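Local coordinates for capsular polysaccharide biosynthesis protein (Burkholderia pseudomallei, PDB 4BQN), which binds coenzyme A and is probably an acetyltransferase in the biosynthesis of capsular polysaccharide, at residues 19-33 against 214-228. The protein carries 1 engineered substitution. Residues are numbered along the deposited sequence; the frame is centred on the assembly and turned at random. Where two conformers were deposited one is given.
Sequences LAKMLNSCPTFARDW and CMLALGYTYSDISFD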
loop_
_atom_site.group_PDB
_atom_site.type_symbol
_atom_site.label_atom_id
_atom_site.label_comp_id
_atom_site.label_asym_id
_atom_site.label_seq_id
_atom_site.Cartn_x
_atom_site.Cartn_y
_atom_site.Cartn_z
ATOM N N LEU A 19 7.979 -8.086 3.540
ATOM C CA LEU A 19 8.850 -8.667 2.520
ATOM C C LEU A 19 9.948 -9.531 3.148
ATOM O O LEU A 19 10.219 -10.620 2.652
ATOM C CB LEU A 19 9.448 -7.532 1.670
ATOM C CG LEU A 19 10.448 -7.959 0.600
ATOM C CD1 LEU A 19 9.872 -8.981 -0.362
ATOM C CD2 LEU A 19 10.901 -6.713 -0.154
ATOM N N ALA A 20 10.572 -9.058 4.226
ATOM C CA ALA A 20 11.576 -9.858 4.925
ATOM C C ALA A 20 10.980 -11.184 5.422
ATOM O O ALA A 20 11.608 -12.239 5.305
ATOM C CB ALA A 20 12.162 -9.071 6.083
ATOM N N LYS A 21 9.769 -11.127 5.980
ATOM C CA LYS A 21 9.097 -12.326 6.469
ATOM C C LYS A 21 8.886 -13.311 5.309
ATOM O O LYS A 21 9.115 -14.520 5.444
ATOM C CB LYS A 21 7.767 -11.947 7.131
ATOM C CG LYS A 21 7.087 -13.062 7.911
ATOM C CD LYS A 21 7.727 -13.306 9.274
ATOM C CE LYS A 21 7.281 -12.288 10.311
ATOM N NZ LYS A 21 7.945 -12.539 11.621
ATOM N N MET A 22 8.450 -12.788 4.165
ATOM C CA MET A 22 8.192 -13.645 3.022
ATOM C C MET A 22 9.486 -14.269 2.504
ATOM O O MET A 22 9.540 -15.475 2.297
ATOM C CB MET A 22 7.475 -12.843 1.927
ATOM C CG MET A 22 6.944 -13.682 0.776
ATOM S SD MET A 22 5.738 -14.907 1.294
ATOM C CE MET A 22 4.267 -13.900 1.495
ATOM N N LEU A 23 10.523 -13.454 2.313
ATOM C CA LEU A 23 11.819 -13.975 1.853
ATOM C C LEU A 23 12.393 -15.044 2.777
ATOM O O LEU A 23 12.867 -16.090 2.308
ATOM C CB LEU A 23 12.831 -12.850 1.667
ATOM C CG LEU A 23 12.575 -11.962 0.437
ATOM C CD1 LEU A 23 13.392 -10.682 0.568
ATOM C CD2 LEU A 23 12.888 -12.697 -0.870
ATOM N N ASN A 24 12.301 -14.812 4.087
ATOM C CA ASN A 24 12.821 -15.765 5.066
ATOM C C ASN A 24 12.100 -17.107 5.010
ATOM O O ASN A 24 12.642 -18.112 5.450
ATOM C CB ASN A 24 12.710 -15.183 6.476
ATOM C CG ASN A 24 13.761 -14.128 6.759
ATOM O OD1 ASN A 24 14.688 -13.906 5.972
ATOM N ND2 ASN A 24 13.632 -13.475 7.911
ATOM N N SER A 25 10.885 -17.121 4.461
ATOM C CA SER A 25 10.105 -18.358 4.340
ATOM C C SER A 25 10.483 -19.224 3.132
ATOM O O SER A 25 9.975 -20.334 3.001
ATOM C CB SER A 25 8.596 -18.053 4.330
ATOM O OG SER A 25 8.126 -17.715 3.035
ATOM N N CYS A 26 11.377 -18.731 2.279
ATOM C CA CYS A 26 11.907 -19.501 1.156
ATOM C C CYS A 26 13.194 -20.199 1.601
ATOM O O CYS A 26 14.175 -19.523 1.934
ATOM C CB CYS A 26 12.201 -18.577 -0.023
ATOM S SG CYS A 26 13.040 -19.425 -1.386
ATOM N N PRO A 27 13.192 -21.551 1.621
ATOM C CA PRO A 27 14.355 -22.276 2.161
ATOM C C PRO A 27 15.664 -21.955 1.438
ATOM O O PRO A 27 16.715 -21.882 2.071
ATOM C CB PRO A 27 13.974 -23.759 1.999
ATOM C CG PRO A 27 12.489 -23.762 1.982
ATOM C CD PRO A 27 12.075 -22.474 1.316
ATOM N N THR A 28 15.609 -21.745 0.127
ATOM C CA THR A 28 16.827 -21.460 -0.635
ATOM C C THR A 28 17.384 -20.079 -0.268
ATOM O O THR A 28 18.601 -19.915 -0.098
ATOM C CB THR A 28 16.581 -21.621 -2.148
ATOM O OG1 THR A 28 16.183 -22.971 -2.403
ATOM C CG2 THR A 28 17.833 -21.330 -2.950
ATOM N N PHE A 29 16.497 -19.098 -0.109
ATOM C CA PHE A 29 16.914 -17.775 0.335
ATOM C C PHE A 29 17.479 -17.837 1.760
ATOM O O PHE A 29 18.552 -17.292 2.042
ATOM C CB PHE A 29 15.747 -16.780 0.278
ATOM C CG PHE A 29 16.131 -15.385 0.675
ATOM C CD1 PHE A 29 16.629 -14.476 -0.261
ATOM C CD2 PHE A 29 16.006 -14.987 1.998
ATOM C CE1 PHE A 29 16.988 -13.197 0.122
ATOM C CE2 PHE A 29 16.362 -13.716 2.387
ATOM C CZ PHE A 29 16.857 -12.816 1.454
ATOM N N ALA A 30 16.753 -18.510 2.654
ATOM C CA ALA A 30 17.135 -18.589 4.068
ATOM C C ALA A 30 18.446 -19.347 4.295
ATOM O O ALA A 30 19.125 -19.127 5.294
ATOM C CB ALA A 30 16.010 -19.187 4.900
ATOM N N ARG A 31 18.805 -20.220 3.355
ATOM C CA ARG A 31 20.095 -20.924 3.378
ATOM C C ARG A 31 21.254 -19.921 3.282
ATOM O O ARG A 31 22.313 -20.121 3.885
ATOM C CB ARG A 31 20.155 -21.947 2.227
ATOM C CG ARG A 31 21.468 -22.702 2.065
ATOM C CD ARG A 31 21.545 -23.372 0.695
ATOM N NE ARG A 31 21.605 -22.379 -0.376
ATOM C CZ ARG A 31 21.234 -22.587 -1.636
ATOM N NH1 ARG A 31 20.773 -23.775 -2.018
ATOM N NH2 ARG A 31 21.325 -21.599 -2.516
ATOM N N ASP A 32 21.044 -18.850 2.524
ATOM C CA ASP A 32 22.115 -17.916 2.152
ATOM C C ASP A 32 22.136 -16.607 2.925
ATOM O O ASP A 32 23.179 -15.942 2.977
ATOM C CB ASP A 32 22.040 -17.583 0.652
ATOM C CG ASP A 32 22.241 -18.801 -0.236
ATOM O OD1 ASP A 32 22.943 -19.748 0.183
ATOM O OD2 ASP A 32 21.703 -18.801 -1.366
ATOM N N TRP A 33 20.992 -16.220 3.494
ATOM C CA TRP A 33 20.819 -14.867 4.016
ATOM C C TRP A 33 20.265 -14.856 5.421
ATOM O O TRP A 33 19.330 -15.607 5.731
ATOM C CB TRP A 33 19.861 -14.079 3.118
ATOM C CG TRP A 33 20.367 -13.900 1.731
ATOM C CD1 TRP A 33 20.068 -14.669 0.632
ATOM C CD2 TRP A 33 21.260 -12.879 1.279
ATOM N NE1 TRP A 33 20.723 -14.179 -0.475
ATOM C CE2 TRP A 33 21.483 -13.099 -0.103
ATOM C CE3 TRP A 33 21.914 -11.812 1.915
ATOM C CZ2 TRP A 33 22.309 -12.261 -0.870
ATOM C CZ3 TRP A 33 22.740 -10.985 1.159
ATOM C CH2 TRP A 33 22.935 -11.220 -0.223
ATOM N N CYS A 214 12.526 -10.060 -6.129
ATOM C CA CYS A 214 13.740 -9.792 -5.385
ATOM C C CYS A 214 14.739 -10.935 -5.561
ATOM O O CYS A 214 15.921 -10.700 -5.787
ATOM C CB CYS A 214 13.436 -9.614 -3.902
ATOM S SG CYS A 214 12.548 -8.104 -3.507
ATOM N N MET A 215 14.262 -12.174 -5.446
ATOM C CA MET A 215 15.162 -13.317 -5.602
ATOM C C MET A 215 15.753 -13.383 -6.995
ATOM O O MET A 215 16.930 -13.717 -7.140
ATOM C CB MET A 215 14.472 -14.626 -5.231
ATOM C CG MET A 215 14.214 -14.759 -3.726
ATOM S SD MET A 215 13.630 -16.378 -3.194
ATOM C CE MET A 215 15.029 -17.394 -3.697
ATOM N N LEU A 216 14.962 -13.054 -8.020
ATOM C CA LEU A 216 15.506 -13.052 -9.386
ATOM C C LEU A 216 16.593 -12.001 -9.516
ATOM O O LEU A 216 17.614 -12.253 -10.145
ATOM C CB LEU A 216 14.405 -12.800 -10.418
ATOM C CG LEU A 216 13.348 -13.900 -10.489
ATOM C CD1 LEU A 216 12.157 -13.479 -11.338
ATOM C CD2 LEU A 216 13.925 -15.209 -11.024
ATOM N N ALA A 217 16.385 -10.840 -8.893
ATOM C CA ALA A 217 17.372 -9.748 -8.944
ATOM C C ALA A 217 18.682 -10.151 -8.273
ATOM O O ALA A 217 19.753 -9.679 -8.655
ATOM C CB ALA A 217 16.805 -8.498 -8.284
ATOM N N LEU A 218 18.583 -11.019 -7.269
ATOM C CA LEU A 218 19.751 -11.545 -6.568
ATOM C C LEU A 218 20.460 -12.691 -7.293
ATOM O O LEU A 218 21.533 -13.124 -6.862
ATOM C CB LEU A 218 19.348 -11.984 -5.162
ATOM C CG LEU A 218 18.918 -10.844 -4.238
ATOM C CD1 LEU A 218 18.364 -11.446 -2.959
ATOM C CD2 LEU A 218 20.087 -9.914 -3.934
ATOM N N GLY A 219 19.877 -13.178 -8.392
ATOM C CA GLY A 219 20.507 -14.226 -9.193
ATOM C C GLY A 219 20.000 -15.630 -8.964
ATOM O O GLY A 219 20.549 -16.570 -9.528
ATOM N N TYR A 220 18.951 -15.794 -8.155
ATOM C CA TYR A 220 18.308 -17.104 -8.032
ATOM C C TYR A 220 17.536 -17.428 -9.307
ATOM O O TYR A 220 17.123 -16.519 -10.021
ATOM C CB TYR A 220 17.360 -17.142 -6.824
ATOM C CG TYR A 220 18.085 -17.024 -5.503
ATOM C CD1 TYR A 220 18.691 -18.138 -4.922
ATOM C CD2 TYR A 220 18.170 -15.803 -4.832
ATOM C CE1 TYR A 220 19.380 -18.038 -3.726
ATOM C CE2 TYR A 220 18.844 -15.697 -3.624
ATOM C CZ TYR A 220 19.445 -16.815 -3.079
ATOM O OH TYR A 220 20.117 -16.711 -1.883
ATOM N N THR A 221 17.352 -18.717 -9.585
ATOM C CA THR A 221 16.543 -19.224 -10.696
ATOM C C THR A 221 15.068 -19.239 -10.308
ATOM O O THR A 221 14.744 -19.216 -9.123
ATOM C CB THR A 221 16.930 -20.685 -11.047
ATOM O OG1 THR A 221 16.588 -21.553 -9.956
ATOM C CG2 THR A 221 18.413 -20.807 -11.345
ATOM N N TYR A 222 14.182 -19.341 -11.293
ATOM C CA TYR A 222 12.753 -19.491 -11.029
ATOM C C TYR A 222 12.469 -20.693 -10.140
ATOM O O TYR A 222 11.638 -20.608 -9.227
ATOM C CB TYR A 222 11.968 -19.563 -12.353
ATOM C CG TYR A 222 11.861 -18.211 -13.013
ATOM C CD1 TYR A 222 12.869 -17.733 -13.860
ATOM C CD2 TYR A 222 10.768 -17.390 -12.765
ATOM C CE1 TYR A 222 12.777 -16.474 -14.441
ATOM C CE2 TYR A 222 10.664 -16.140 -13.334
ATOM C CZ TYR A 222 11.664 -15.683 -14.165
ATOM O OH TYR A 222 11.525 -14.435 -14.711
ATOM N N SER A 223 13.203 -21.786 -10.376
ATOM C CA SER A 223 13.002 -23.029 -9.634
ATOM C C SER A 223 13.458 -22.969 -8.169
ATOM O O SER A 223 13.048 -23.802 -7.362
ATOM C CB SER A 223 13.673 -24.201 -10.357
ATOM O OG SER A 223 15.069 -23.992 -10.482
ATOM N N ASP A 224 14.294 -21.980 -7.829
ATOM C CA ASP A 224 14.746 -21.760 -6.446
ATOM C C ASP A 224 13.651 -21.170 -5.539
ATOM O O ASP A 224 13.764 -21.195 -4.315
ATOM C CB ASP A 224 15.934 -20.784 -6.408
ATOM C CG ASP A 224 17.225 -21.383 -6.938
ATOM O OD1 ASP A 224 17.462 -22.596 -6.761
ATOM O OD2 ASP A 224 18.026 -20.600 -7.497
ATOM N N ILE A 225 12.608 -20.620 -6.146
ATOM C CA ILE A 225 11.698 -19.731 -5.436
ATOM C C ILE A 225 10.453 -20.466 -4.946
ATOM O O ILE A 225 9.669 -20.979 -5.744
ATOM C CB ILE A 225 11.313 -18.535 -6.327
ATOM C CG1 ILE A 225 12.574 -17.809 -6.824
ATOM C CG2 ILE A 225 10.379 -17.587 -5.577
ATOM C CD1 ILE A 225 12.304 -16.810 -7.931
ATOM N N SER A 226 10.282 -20.503 -3.626
ATOM C CA SER A 226 9.105 -21.109 -3.013
ATOM C C SER A 226 8.884 -20.444 -1.670
ATOM O O SER A 226 9.829 -20.139 -0.966
ATOM C CB SER A 226 9.258 -22.627 -2.852
ATOM O OG SER A 226 10.247 -22.946 -1.898
ATOM N N PHE A 227 7.628 -20.195 -1.335
ATOM C CA PHE A 227 7.299 -19.496 -0.098
ATOM C C PHE A 227 6.292 -20.266 0.734
ATOM O O PHE A 227 5.598 -21.155 0.233
ATOM C CB PHE A 227 6.755 -18.088 -0.404
ATOM C CG PHE A 227 7.705 -17.230 -1.190
ATOM C CD1 PHE A 227 8.895 -16.776 -0.626
ATOM C CD2 PHE A 227 7.431 -16.911 -2.515
ATOM C CE1 PHE A 227 9.793 -16.008 -1.363
ATOM C CE2 PHE A 227 8.310 -16.118 -3.255
ATOM C CZ PHE A 227 9.495 -15.670 -2.681
ATOM N N ASP A 228 6.193 -19.880 2.005
ATOM C CA ASP A 228 5.153 -20.390 2.887
ATOM C C ASP A 228 3.830 -19.791 2.414
ATOM O O ASP A 228 3.616 -18.590 2.535
ATOM C CB ASP A 228 5.446 -19.970 4.336
ATOM C CG ASP A 228 4.395 -20.444 5.332
ATOM O OD1 ASP A 228 3.314 -20.933 4.932
ATOM O OD2 ASP A 228 4.660 -20.309 6.546
HETATM O O HOH W 1 13.289 -22.746 -2.021
HETATM O O HOH W 2 16.833 -24.278 -4.713
HETATM O O HOH W 3 19.776 -23.739 -4.948
#
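Tyr220 OH donates to the anti lone pair of Asp32 OD2, 2.7 Å away; carboxylate and phenol ring, 14° apart, are nearly coplanar. The same hydroxyl receives a weak, bent bond from Trp33 NE1. Arg31 fixes the carboxylate side-on, NE to OD1 and NH2 to OD2, so OD2 accepts from both the guanidinium and the phenol. Thr28 CG2 lies 3.7 Å from Tyr220 CE1, while two waters link Thr28 OG1 to Asp224, one through its carbonyl and the other through OD1.

At the other end, Met22 CG sits over one face of the Phe227 ring, and its sulfur makes an oblique Met-aromatic contact. Ser25 OG, at the edge of the Phe227 ring and near its plane, accepts from Asp228 N at 3.1 Å along a nearly straight path (175°) and donates to Met22 O, which also takes Ser25 N.

Between these ends, Cys26 SG meets Met215 SD at 3.6 Å, and Leu218 CD1 reaches the edge of the Phe29 ring. With SG anti to its backbone N (chi1 173°), Cys26 weakly accepts from Phe29 N, 3.7 Å away, capping helix 27-32. Behind, Leu23 rests on Tyr8 and Leu64 of the parallel sheet. The chain leaves helix 204-217 through a Schellman motif at Gly219, and the following loop packs against the two consecutive helices 15-24 and 27-32, the second of which leads into edge strand 33-35 of the alpha/beta WcbI fold.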